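Local coordinates for mandelate racemase/muconate lactonizing enzyme, C-terminal domain protein (Paracoccus denitrificans, PDB 4DWD), which binds magnesium and, as a member of the mandelate racemase branch of the enolase superfamily, may act as a hydro-lyase, at residues 73-78 and 97-102; 222-227 and 232-237; 249-252 and 256-259; 270-275 and 279-284; 297-300 and 305-308. One frame throughout, in Å; residues are numbered along the deposited sequence. Where two conformers were deposited one is given.

Interaction 1. Residues 73-78 and 97-102; sequences VLLDRM and ACDIAL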
# COMPACT_ATOMS: atom_id res chain seq x y z
N VAL B 73 -27.43 25.58 -7.61
CA VAL B 73 -26.68 26.70 -7.04
C VAL B 73 -27.28 27.10 -5.69
O VAL B 73 -26.56 27.31 -4.72
CB VAL B 73 -26.63 27.90 -7.99
CG1 VAL B 73 -25.92 29.09 -7.34
CG2 VAL B 73 -25.92 27.52 -9.27
N LEU B 74 -28.61 27.18 -5.61
CA LEU B 74 -29.24 27.58 -4.34
C LEU B 74 -28.93 26.60 -3.22
O LEU B 74 -28.55 27.01 -2.13
CB LEU B 74 -30.76 27.70 -4.50
CG LEU B 74 -31.26 28.82 -5.39
CD1 LEU B 74 -32.72 28.61 -5.75
CD2 LEU B 74 -31.05 30.17 -4.70
N LEU B 75 -29.08 25.31 -3.49
CA LEU B 75 -28.91 24.32 -2.43
C LEU B 75 -27.45 24.00 -2.13
O LEU B 75 -27.12 23.65 -1.00
CB LEU B 75 -29.76 23.07 -2.68
CG LEU B 75 -31.26 23.38 -2.67
CD1 LEU B 75 -31.98 22.10 -3.06
CD2 LEU B 75 -31.75 23.89 -1.31
N ASP B 76 -26.56 24.14 -3.11
CA ASP B 76 -25.14 23.99 -2.80
C ASP B 76 -24.63 25.20 -2.01
O ASP B 76 -23.77 25.04 -1.13
CB ASP B 76 -24.30 23.75 -4.07
CG ASP B 76 -24.58 22.40 -4.70
OD1 ASP B 76 -25.38 21.60 -4.14
OD2 ASP B 76 -24.00 22.13 -5.77
N ARG B 77 -25.15 26.39 -2.30
CA ARG B 77 -24.86 27.54 -1.43
C ARG B 77 -25.35 27.26 -0.01
O ARG B 77 -24.62 27.50 0.95
CB ARG B 77 -25.45 28.85 -1.96
CG ARG B 77 -24.91 30.07 -1.23
CD ARG B 77 -25.47 31.38 -1.78
NE ARG B 77 -25.37 31.48 -3.23
CZ ARG B 77 -24.28 31.83 -3.92
NH1 ARG B 77 -24.34 31.90 -5.24
NH2 ARG B 77 -23.14 32.12 -3.29
N MSE B 78 -26.56 26.72 0.12
CA MSE B 78 -27.12 26.42 1.45
C MSE B 78 -26.29 25.37 2.15
O MSE B 78 -26.07 25.46 3.36
CB MSE B 78 -28.56 25.94 1.39
CG MSE B 78 -29.60 27.04 1.22
SE MSE B 78 -29.53 28.38 2.65
CE MSE B 78 -29.14 27.39 4.28
N ALA B 97 -34.81 17.20 1.06
CA ALA B 97 -36.24 17.46 0.95
C ALA B 97 -36.51 18.66 0.03
O ALA B 97 -37.43 18.63 -0.80
CB ALA B 97 -36.83 17.70 2.33
N CYS B 98 -35.71 19.71 0.18
CA CYS B 98 -35.89 20.90 -0.66
C CYS B 98 -35.54 20.62 -2.11
O CYS B 98 -36.22 21.10 -3.01
CB CYS B 98 -35.08 22.09 -0.12
SG CYS B 98 -35.66 22.67 1.50
N ASP B 99 -34.49 19.82 -2.35
CA ASP B 99 -34.14 19.43 -3.70
C ASP B 99 -35.27 18.69 -4.39
O ASP B 99 -35.61 18.98 -5.55
CB ASP B 99 -32.90 18.54 -3.69
CG ASP B 99 -32.47 18.14 -5.08
OD1 ASP B 99 -31.76 18.92 -5.74
OD2 ASP B 99 -32.86 17.06 -5.53
N ILE B 100 -35.88 17.75 -3.68
CA ILE B 100 -36.95 16.94 -4.27
C ILE B 100 -38.15 17.85 -4.62
O ILE B 100 -38.73 17.75 -5.71
CB ILE B 100 -37.36 15.78 -3.34
CG1 ILE B 100 -36.23 14.75 -3.20
CG2 ILE B 100 -38.60 15.08 -3.89
CD1 ILE B 100 -36.40 13.84 -2.00
N ALA B 101 -38.49 18.76 -3.71
CA ALA B 101 -39.59 19.69 -3.94
C ALA B 101 -39.33 20.59 -5.16
O ALA B 101 -40.26 20.85 -5.94
CB ALA B 101 -39.87 20.51 -2.70
N LEU B 102 -38.10 21.07 -5.31
CA LEU B 102 -37.76 21.93 -6.45
C LEU B 102 -37.79 21.17 -7.76
O LEU B 102 -38.19 21.73 -8.78
CB LEU B 102 -36.42 22.66 -6.24
CG LEU B 102 -36.47 23.71 -5.12
CD1 LEU B 102 -35.10 24.33 -4.87
CD2 LEU B 102 -37.52 24.80 -5.39
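Two helices of the N-terminal capping domain of the enolase superfamily meet here, with Leu75 of helix 71-81 reaching over to Cys98, Asp99 and Leu102 of helix 90-110. The short segments run almost exactly antiparallel, at 173°, but their axes stay 10.7 Å apart, a wide spacing that one leucine spans. Its isobutyl group works as a fork. CG lies opposite the carbonyl carbon and the chain then extends (chi2 175°), which sends CD1 out in front, onto the backbone of the facing helix. There CD1 comes within 3.5 Å of Asp99 N and also packs on Asp99 CB, at 3.7 Å. The other prong, CD2, turns toward the preceding residue and rests 4.0 Å from Cys98 CB. From the next turn Leu102 offers a methyl of its own, so that Leu75 CD1 and Leu102 CD1 touch at 4.2 Å. No hydrogen bond crosses between the segments. The carboxylate of Asp99 has its partner elsewhere: OD1 is hydrogen-bonded to Thr279 OG1, in the barrel domain. Around this leucine, Cys98 packs on Ile59 of helix 49-63, and Leu102 packs on Ile30 of strand 24-32 and on His71 at the start of the partner helix. Beyond helix 71-81, Trp122 of a second subunit covers Asp76 and Arg77.

Interaction 2. Residues 222-227 and 232-237; sequences FEEPVQ and GAMGEV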
# COMPACT_ATOMS: atom_id res chain seq x y z
N PHE B 222 -25.50 -8.74 1.95
CA PHE B 222 -25.35 -8.67 3.41
C PHE B 222 -25.16 -7.20 3.76
O PHE B 222 -24.09 -6.64 3.52
CB PHE B 222 -24.14 -9.52 3.80
CG PHE B 222 -23.89 -9.69 5.29
CD1 PHE B 222 -24.90 -9.55 6.27
CD2 PHE B 222 -22.62 -10.11 5.71
CE1 PHE B 222 -24.61 -9.78 7.62
CE2 PHE B 222 -22.34 -10.33 7.06
CZ PHE B 222 -23.33 -10.17 8.01
N GLU B 223 -26.21 -6.57 4.27
CA GLU B 223 -26.26 -5.13 4.44
C GLU B 223 -25.84 -4.71 5.85
O GLU B 223 -26.27 -5.31 6.84
CB GLU B 223 -27.68 -4.65 4.12
CG GLU B 223 -27.88 -3.14 4.11
CD GLU B 223 -29.16 -2.72 3.41
OE1 GLU B 223 -29.67 -3.49 2.56
OE2 GLU B 223 -29.62 -1.59 3.67
N GLU B 224 -25.01 -3.67 5.91
CA GLU B 224 -24.61 -3.01 7.16
C GLU B 224 -24.21 -4.00 8.28
O GLU B 224 -24.73 -3.95 9.39
CB GLU B 224 -25.72 -2.05 7.63
CG GLU B 224 -26.00 -0.90 6.68
CD GLU B 224 -25.11 0.32 6.91
OE1 GLU B 224 -24.58 0.50 8.03
OE2 GLU B 224 -24.97 1.14 5.98
N PRO B 225 -23.22 -4.88 8.00
CA PRO B 225 -22.86 -5.86 9.03
C PRO B 225 -22.28 -5.28 10.33
O PRO B 225 -22.57 -5.81 11.41
CB PRO B 225 -21.81 -6.75 8.32
CG PRO B 225 -21.33 -5.95 7.14
CD PRO B 225 -22.52 -5.13 6.72
N VAL B 226 -21.45 -4.24 10.23
CA VAL B 226 -20.79 -3.65 11.40
C VAL B 226 -21.31 -2.24 11.64
O VAL B 226 -22.06 -1.71 10.83
CB VAL B 226 -19.24 -3.67 11.26
CG1 VAL B 226 -18.77 -5.11 11.04
CG2 VAL B 226 -18.75 -2.75 10.13
N GLN B 227 -20.92 -1.62 12.76
CA GLN B 227 -21.34 -0.24 13.02
C GLN B 227 -20.91 0.66 11.86
O GLN B 227 -19.79 0.56 11.37
CB GLN B 227 -20.76 0.27 14.34
CG GLN B 227 -21.17 -0.55 15.56
CD GLN B 227 -22.61 -0.37 15.99
OE1 GLN B 227 -23.32 0.51 15.49
NE2 GLN B 227 -23.05 -1.19 16.94
N GLY B 232 -13.49 1.70 7.70
CA GLY B 232 -12.43 0.76 7.38
C GLY B 232 -12.87 -0.68 7.57
O GLY B 232 -12.67 -1.54 6.69
N ALA B 233 -13.51 -0.95 8.72
CA ALA B 233 -14.00 -2.29 9.03
C ALA B 233 -15.09 -2.75 8.06
O ALA B 233 -15.11 -3.92 7.66
CB ALA B 233 -14.51 -2.36 10.45
N MSE B 234 -15.98 -1.83 7.69
CA MSE B 234 -17.04 -2.17 6.72
C MSE B 234 -16.45 -2.65 5.43
O MSE B 234 -16.85 -3.69 4.91
CB MSE B 234 -17.89 -0.92 6.51
CG MSE B 234 -19.17 -1.18 5.70
SE MSE B 234 -20.60 -2.06 6.73
CE MSE B 234 -21.02 -0.48 7.83
N GLY B 235 -15.48 -1.91 4.90
CA GLY B 235 -14.84 -2.29 3.64
C GLY B 235 -13.98 -3.54 3.76
O GLY B 235 -13.87 -4.32 2.82
N GLU B 236 -13.36 -3.72 4.93
CA GLU B 236 -12.55 -4.92 5.20
C GLU B 236 -13.44 -6.17 5.15
O GLU B 236 -13.09 -7.18 4.50
CB GLU B 236 -11.87 -4.82 6.56
CG GLU B 236 -11.14 -6.10 6.96
CD GLU B 236 -10.43 -5.97 8.29
OE1 GLU B 236 -9.70 -4.97 8.46
OE2 GLU B 236 -10.59 -6.87 9.14
N VAL B 237 -14.60 -6.08 5.81
CA VAL B 237 -15.51 -7.21 5.83
C VAL B 237 -15.99 -7.48 4.41
O VAL B 237 -16.05 -8.65 3.98
CB VAL B 237 -16.69 -6.97 6.80
CG1 VAL B 237 -17.81 -8.00 6.61
CG2 VAL B 237 -16.19 -6.95 8.24
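Met234, present as selenomethionine, pushes its side chain from helix 231-240 into the loop where Pro225 and Val226 follow strand 221-223. This is the strand-to-helix turn of one beta-alpha-beta unit of the barrel, and the grip is tight around the selenium. Met234 CG stands anti to the backbone N (chi1 -171°), and the chain then bends at chi2 and chi3, which lays the selenium against the proline: SE is 3.6 Å from Pro225 CD. From the next residue, Val226 CG2 approaches Met234 SE at 3.9 Å. The terminal methyl goes deeper, and Met234 CE ends 3.4 Å from Val226 O. That carbonyl is not left to the methyl alone, because Asn200 ND2 hydrogen-bonds to it. Pro225 is itself held from behind, its CB lying 3.7 Å above the plane of the Phe222 ring and offset toward the rim.

One turn along the helix the fit is easier. Pro225 and Val237 lie alongside each other, pointing opposite ways, with Pro225 CG 4.1 Å from Val237 CG1, and Val226 CG1 is 4.2 Å from Val237 CG2. Farther round, the helix is partly open to solvent at Gly232 and Glu236, and Glu236 forms salt bridges with Arg240 and with Arg266 of a fourth subunit. The contact proper has no hydrogen bond or salt bridge across it: its cohesion is apolar, a flexible selenium side chain moulded to a stiff proline, beside the strand whose Glu223 has been seen to bind calcium, though no ion is bound there in this chain.

Interaction 3. Residues 249-252 and 256-259; sequences EQTY and ALKD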
# COMPACT_ATOMS: atom_id res chain seq x y z
N GLU B 249 -26.40 3.54 3.65
CA GLU B 249 -27.66 4.14 4.08
C GLU B 249 -27.42 5.21 5.14
O GLU B 249 -28.22 6.11 5.28
CB GLU B 249 -28.66 3.11 4.57
CG GLU B 249 -28.22 2.33 5.79
CD GLU B 249 -29.39 1.97 6.68
OE1 GLU B 249 -29.30 2.19 7.91
OE2 GLU B 249 -30.39 1.46 6.15
N GLN B 250 -26.33 5.08 5.89
CA GLN B 250 -25.92 6.08 6.89
C GLN B 250 -24.68 6.83 6.41
O GLN B 250 -23.81 7.19 7.22
CB GLN B 250 -25.66 5.44 8.24
CG GLN B 250 -26.90 4.79 8.84
CD GLN B 250 -26.63 4.24 10.23
OE1 GLN B 250 -26.52 4.99 11.20
NE2 GLN B 250 -26.52 2.93 10.33
N THR B 251 -24.59 7.04 5.10
CA THR B 251 -23.57 7.88 4.48
C THR B 251 -24.26 9.07 3.83
O THR B 251 -25.22 8.88 3.08
CB THR B 251 -22.77 7.06 3.45
OG1 THR B 251 -22.18 5.93 4.11
CG2 THR B 251 -21.66 7.90 2.83
N TYR B 252 -23.78 10.29 4.09
CA TYR B 252 -24.58 11.49 3.84
C TYR B 252 -23.95 12.52 2.92
O TYR B 252 -24.56 13.53 2.65
CB TYR B 252 -24.98 12.17 5.17
CG TYR B 252 -25.67 11.23 6.14
CD1 TYR B 252 -27.05 10.99 6.05
CD2 TYR B 252 -24.96 10.59 7.16
CE1 TYR B 252 -27.69 10.15 6.93
CE2 TYR B 252 -25.59 9.75 8.07
CZ TYR B 252 -26.96 9.53 7.95
OH TYR B 252 -27.64 8.69 8.81
N ALA B 256 -17.95 11.24 1.56
CA ALA B 256 -18.02 10.07 2.42
C ALA B 256 -18.42 8.83 1.62
O ALA B 256 -17.96 7.73 1.93
CB ALA B 256 -18.97 10.27 3.61
N LEU B 257 -19.23 8.99 0.56
CA LEU B 257 -19.52 7.83 -0.28
C LEU B 257 -18.27 7.36 -1.01
O LEU B 257 -18.03 6.16 -1.13
CB LEU B 257 -20.66 8.13 -1.27
CG LEU B 257 -21.29 6.90 -1.93
CD1 LEU B 257 -21.95 6.06 -0.85
CD2 LEU B 257 -22.30 7.33 -2.98
N LYS B 258 -17.46 8.31 -1.48
CA LYS B 258 -16.17 7.99 -2.07
C LYS B 258 -15.31 7.19 -1.08
O LYS B 258 -14.70 6.19 -1.45
CB LYS B 258 -15.49 9.29 -2.53
CG LYS B 258 -14.09 9.13 -3.12
CD LYS B 258 -12.98 9.23 -2.07
CE LYS B 258 -12.89 10.61 -1.40
NZ LYS B 258 -11.80 10.66 -0.36
N ASP B 259 -15.26 7.64 0.17
CA ASP B 259 -14.46 6.96 1.19
C ASP B 259 -14.97 5.54 1.45
O ASP B 259 -14.18 4.63 1.66
CB ASP B 259 -14.44 7.76 2.50
CG ASP B 259 -13.57 9.01 2.40
OD1 ASP B 259 -12.62 9.02 1.61
OD2 ASP B 259 -13.85 10.00 3.12
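Thr251 plants a single methyl on the first turns of helix 254-263, against Ala256 and Leu257. The bond from CA to CB already aims at the helix, and CB branches there. OG1 stands beside the backbone N and plays no part in the contact. CG2 takes the place anti to the backbone N (chi1 -58° for OG1), which drives it onto the helix backbone. It lies 3.5 Å from Leu257 N and 3.6 Å from Ala256 C, directly against the peptide bond that joins these two residues. Side chains flank the same methyl: Ala256 CB approaches CG2 to 3.7 Å, while Leu257 CD1 is looser at 4.1 Å. The whole contact therefore turns on one carbon, and no hydrogen bond spans the segments.

On the helix itself, Lys258 curls round to form a salt bridge with the next residue, Lys258 NZ to Asp259 OD1 at 2.7 Å; the ammonium comes from the syn side, 34° out of the carboxylate plane. A bound magnesium ion lies by the helix, about 5 Å from the side chain of Ala256, and not in the site of Asp197, Glu223 and Glu249. Earlier in the same loop comes Glu249, a calcium ligand where that site is occupied, and Thr251 follows two residues later, joining the barrel mouth to the helix outside. There, Leu257 packs on Cys284 and Leu287 of helix 277-291, and Lys258 also touches Leu287.

Interaction 4. Residues 270-275 and 279-284; sequences PDIVKM and TGMMQC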
# COMPACT_ATOMS: atom_id res chain seq x y z
N PRO B 270 -26.96 4.86 -0.58
CA PRO B 270 -27.43 6.12 0.01
C PRO B 270 -28.95 6.28 -0.22
O PRO B 270 -29.54 5.62 -1.09
CB PRO B 270 -26.63 7.17 -0.76
CG PRO B 270 -26.42 6.55 -2.12
CD PRO B 270 -26.21 5.08 -1.83
N ASP B 271 -29.57 7.17 0.56
CA ASP B 271 -31.04 7.32 0.59
C ASP B 271 -31.38 8.74 0.17
O ASP B 271 -30.91 9.72 0.78
CB ASP B 271 -31.55 7.02 2.02
CG ASP B 271 -33.05 7.06 2.15
OD1 ASP B 271 -33.71 7.88 1.50
OD2 ASP B 271 -33.57 6.25 2.96
N ILE B 272 -32.24 8.84 -0.84
CA ILE B 272 -32.63 10.10 -1.45
C ILE B 272 -33.29 11.13 -0.51
O ILE B 272 -33.26 12.34 -0.81
CB ILE B 272 -33.55 9.80 -2.68
CG1 ILE B 272 -33.60 10.96 -3.69
CG2 ILE B 272 -34.94 9.32 -2.27
CD1 ILE B 272 -33.93 10.44 -5.07
N VAL B 273 -33.87 10.68 0.60
CA VAL B 273 -34.45 11.60 1.58
C VAL B 273 -33.55 11.83 2.78
O VAL B 273 -33.86 12.65 3.66
CB VAL B 273 -35.88 11.20 2.05
CG1 VAL B 273 -36.83 11.15 0.87
CG2 VAL B 273 -35.91 9.89 2.82
N LYS B 274 -32.41 11.12 2.81
CA LYS B 274 -31.39 11.37 3.84
C LYS B 274 -30.31 12.34 3.38
O LYS B 274 -29.68 13.00 4.21
CB LYS B 274 -30.73 10.06 4.29
CG LYS B 274 -31.70 9.13 5.01
CD LYS B 274 -30.95 7.88 5.48
CE LYS B 274 -31.88 6.87 6.14
NZ LYS B 274 -32.36 7.34 7.47
N MSE B 275 -30.06 12.38 2.08
CA MSE B 275 -28.98 13.19 1.51
C MSE B 275 -29.25 13.37 0.05
O MSE B 275 -29.87 12.51 -0.60
CB MSE B 275 -27.63 12.47 1.72
CG MSE B 275 -27.50 11.11 1.04
SE MSE B 275 -26.82 11.25 -0.81
CE MSE B 275 -24.92 11.46 -0.38
N THR B 279 -30.87 15.53 -7.32
CA THR B 279 -29.59 16.04 -7.85
C THR B 279 -28.41 15.27 -7.27
O THR B 279 -27.53 14.80 -8.01
CB THR B 279 -29.46 17.53 -7.54
OG1 THR B 279 -30.63 18.21 -8.04
CG2 THR B 279 -28.22 18.12 -8.19
N GLY B 280 -28.38 15.11 -5.95
CA GLY B 280 -27.26 14.44 -5.30
C GLY B 280 -27.21 12.96 -5.58
O GLY B 280 -26.12 12.37 -5.71
N MSE B 281 -28.38 12.32 -5.67
CA MSE B 281 -28.43 10.88 -5.94
C MSE B 281 -27.91 10.59 -7.33
O MSE B 281 -27.24 9.57 -7.55
CB MSE B 281 -29.81 10.30 -5.67
CG MSE B 281 -30.07 10.30 -4.15
SE MSE B 281 -29.07 8.88 -3.21
CE MSE B 281 -30.13 7.39 -3.88
N MSE B 282 -28.17 11.48 -8.29
CA MSE B 282 -27.61 11.31 -9.63
C MSE B 282 -26.10 11.42 -9.60
O MSE B 282 -25.41 10.68 -10.30
CB MSE B 282 -28.22 12.28 -10.65
CG MSE B 282 -29.72 12.06 -10.88
SE MSE B 282 -30.12 10.37 -11.81
CE MSE B 282 -29.49 10.87 -13.59
N GLN B 283 -25.56 12.33 -8.79
CA GLN B 283 -24.10 12.42 -8.63
C GLN B 283 -23.54 11.16 -7.98
O GLN B 283 -22.47 10.70 -8.37
CB GLN B 283 -23.72 13.65 -7.80
CG GLN B 283 -24.05 14.96 -8.50
CD GLN B 283 -24.04 16.15 -7.57
OE1 GLN B 283 -23.87 16.02 -6.35
NE2 GLN B 283 -24.22 17.33 -8.15
N CYS B 284 -24.24 10.63 -6.98
CA CYS B 284 -23.80 9.40 -6.36
C CYS B 284 -23.80 8.22 -7.34
O CYS B 284 -22.88 7.39 -7.32
CB CYS B 284 -24.67 9.06 -5.15
SG CYS B 284 -24.44 10.17 -3.73
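Torsions of one sign curl Met281, all three close to -70°, while those of Met275 are all positive, and the two selenomethionine chains come to cross at about a right angle with Met281 SE 4.1 Å from Met275 SE. Met281, from helix 277-291, is the plug of this barrel loop. Its CG presses on Ile272 CG1 at 3.6 Å, its SE lies 3.7 Å from Pro270 CG, and CE runs on to within 3.4 Å of Pro270 O. Met275, bent at chi2 and chi3, brings its CE to 3.6 Å from Cys284 SG one turn along the helix.

The loop that receives Met281 is braced from within. An Asx turn links Asp271 OD1 to Val273 N at 2.9 Å, the donor arriving on the anti side and somewhat out of the carboxylate plane. Asp271 O meanwhile accepts from two amides, Lys274 N and Met275 N. The second carboxylate oxygen, OD2, bonds to His298 ND1. Phe295 of strand 294-295 lines this core next to Pro270, Met281 and Cys284; Ile272 leans on Ala308 and Val312 of helix 304-314, and Cys284 on Leu254 and Leu257 of helix 254-263.

Interaction 5. Residues 297-300 and 305-308; sequences PHQT and GHFA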
# COMPACT_ATOMS: atom_id res chain seq x y z
N PRO B 297 -30.21 2.03 -3.82
CA PRO B 297 -30.58 2.99 -2.77
C PRO B 297 -31.40 2.38 -1.64
O PRO B 297 -32.29 1.55 -1.87
CB PRO B 297 -31.43 4.00 -3.52
CG PRO B 297 -30.88 3.99 -4.91
CD PRO B 297 -30.56 2.53 -5.16
N HIS B 298 -31.12 2.85 -0.42
CA HIS B 298 -32.00 2.62 0.72
C HIS B 298 -33.20 3.54 0.58
O HIS B 298 -33.05 4.73 0.27
CB HIS B 298 -31.21 2.94 1.98
CG HIS B 298 -32.01 2.89 3.26
ND1 HIS B 298 -32.73 3.93 3.71
CD2 HIS B 298 -32.14 1.88 4.20
CE1 HIS B 298 -33.31 3.60 4.88
NE2 HIS B 298 -32.95 2.35 5.18
N GLN B 299 -34.40 3.01 0.79
CA GLN B 299 -35.58 3.88 0.78
C GLN B 299 -36.73 3.17 1.48
O GLN B 299 -37.11 2.07 1.09
CB GLN B 299 -35.94 4.26 -0.66
CG GLN B 299 -36.56 5.64 -0.81
CD GLN B 299 -37.87 5.78 -0.08
OE1 GLN B 299 -38.01 6.58 0.86
NE2 GLN B 299 -38.86 4.99 -0.50
N THR B 300 -37.27 3.79 2.52
CA THR B 300 -38.26 3.13 3.37
C THR B 300 -39.59 3.86 3.45
O THR B 300 -40.49 3.40 4.14
CB THR B 300 -37.73 2.94 4.81
OG1 THR B 300 -37.38 4.22 5.37
CG2 THR B 300 -36.49 2.01 4.79
N GLY B 305 -40.71 10.20 -0.98
CA GLY B 305 -39.37 9.60 -1.12
C GLY B 305 -39.37 8.44 -2.10
O GLY B 305 -38.42 8.26 -2.86
N HIS B 306 -40.44 7.64 -2.10
CA HIS B 306 -40.53 6.54 -3.03
C HIS B 306 -40.56 7.04 -4.45
O HIS B 306 -39.87 6.51 -5.32
CB HIS B 306 -41.78 5.72 -2.74
CG HIS B 306 -42.08 4.70 -3.80
ND1 HIS B 306 -41.43 3.51 -3.87
CD2 HIS B 306 -42.99 4.72 -4.84
CE1 HIS B 306 -41.92 2.81 -4.91
NE2 HIS B 306 -42.88 3.55 -5.50
N PHE B 307 -41.36 8.08 -4.70
CA PHE B 307 -41.47 8.61 -6.06
C PHE B 307 -40.14 9.19 -6.53
O PHE B 307 -39.72 8.94 -7.67
CB PHE B 307 -42.60 9.64 -6.14
CG PHE B 307 -43.94 9.02 -6.42
CD1 PHE B 307 -44.59 8.26 -5.45
CD2 PHE B 307 -44.56 9.23 -7.64
CE1 PHE B 307 -45.83 7.70 -5.71
CE2 PHE B 307 -45.80 8.67 -7.90
CZ PHE B 307 -46.43 7.90 -6.94
N ALA B 308 -39.46 9.96 -5.68
CA ALA B 308 -38.14 10.47 -6.05
C ALA B 308 -37.18 9.33 -6.39
O ALA B 308 -36.48 9.36 -7.40
CB ALA B 308 -37.57 11.32 -4.93
O HOH W 1 -38.67 3.10 -2.91
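Gln299 NE2, beside His306, is held by two acceptors: a water at 3.1 Å and, in the loop just beyond, Gln301 O. The site lies in the modified TIM barrel of the enolase superfamily, between strand 294-295 and helix 304-314. The same water is 3.0 Å from His306 ND1, so it bridges amide and imidazole. NE2 meets the ring at its edge, near the ring plane, and its closest approach is to His306 CA, at 3.4 Å. His306 N, 3.5 Å from Gln299 NE2, is also a donor, and these two nitrogens are not bonded.

A bend at chi2 (-63°) folds the amide against the first turn of the helix, where Gln299 CD lies 3.7 Å from Gly305 C. The lack of a side chain on Gly305 matters, because a beta carbon there would clash with Gln299 OE1. An alanine here, in place of Gln299, would remove the amide, and the bridging water and Gln301 O would probably each lose their donor while a gap opened over Gly305. The imidazole also meets the Phe347 ring edge-to-face. At the inner end of the glutamine chain, Gln299 CG still touches the helix, 3.8 Å from Gly305 O.

Interactions 2 to 5 follow successive strands of the barrel, while interaction 1 belongs to the capping domain, its centre 31 Å from that of interaction 2. The domains are tied where Asp99 OD1 of interaction 1 meets Thr279 OG1 of interaction 4 at 2.7 Å. Glu223 of interaction 2 and Glu249 of interaction 3 are, with Asp197, ligands of a metal site seen occupied by calcium, though no ion is bound there in this chain. Interactions 3 and 4 share a core, Leu257 CD2 lying 3.6 Å from Cys284 SG. Between interactions 4 and 5, Asp271 OD2 bonds to His298 ND1 at 2.6 Å, a pairing that resembles the His-Asp dyad of mandelate racemase.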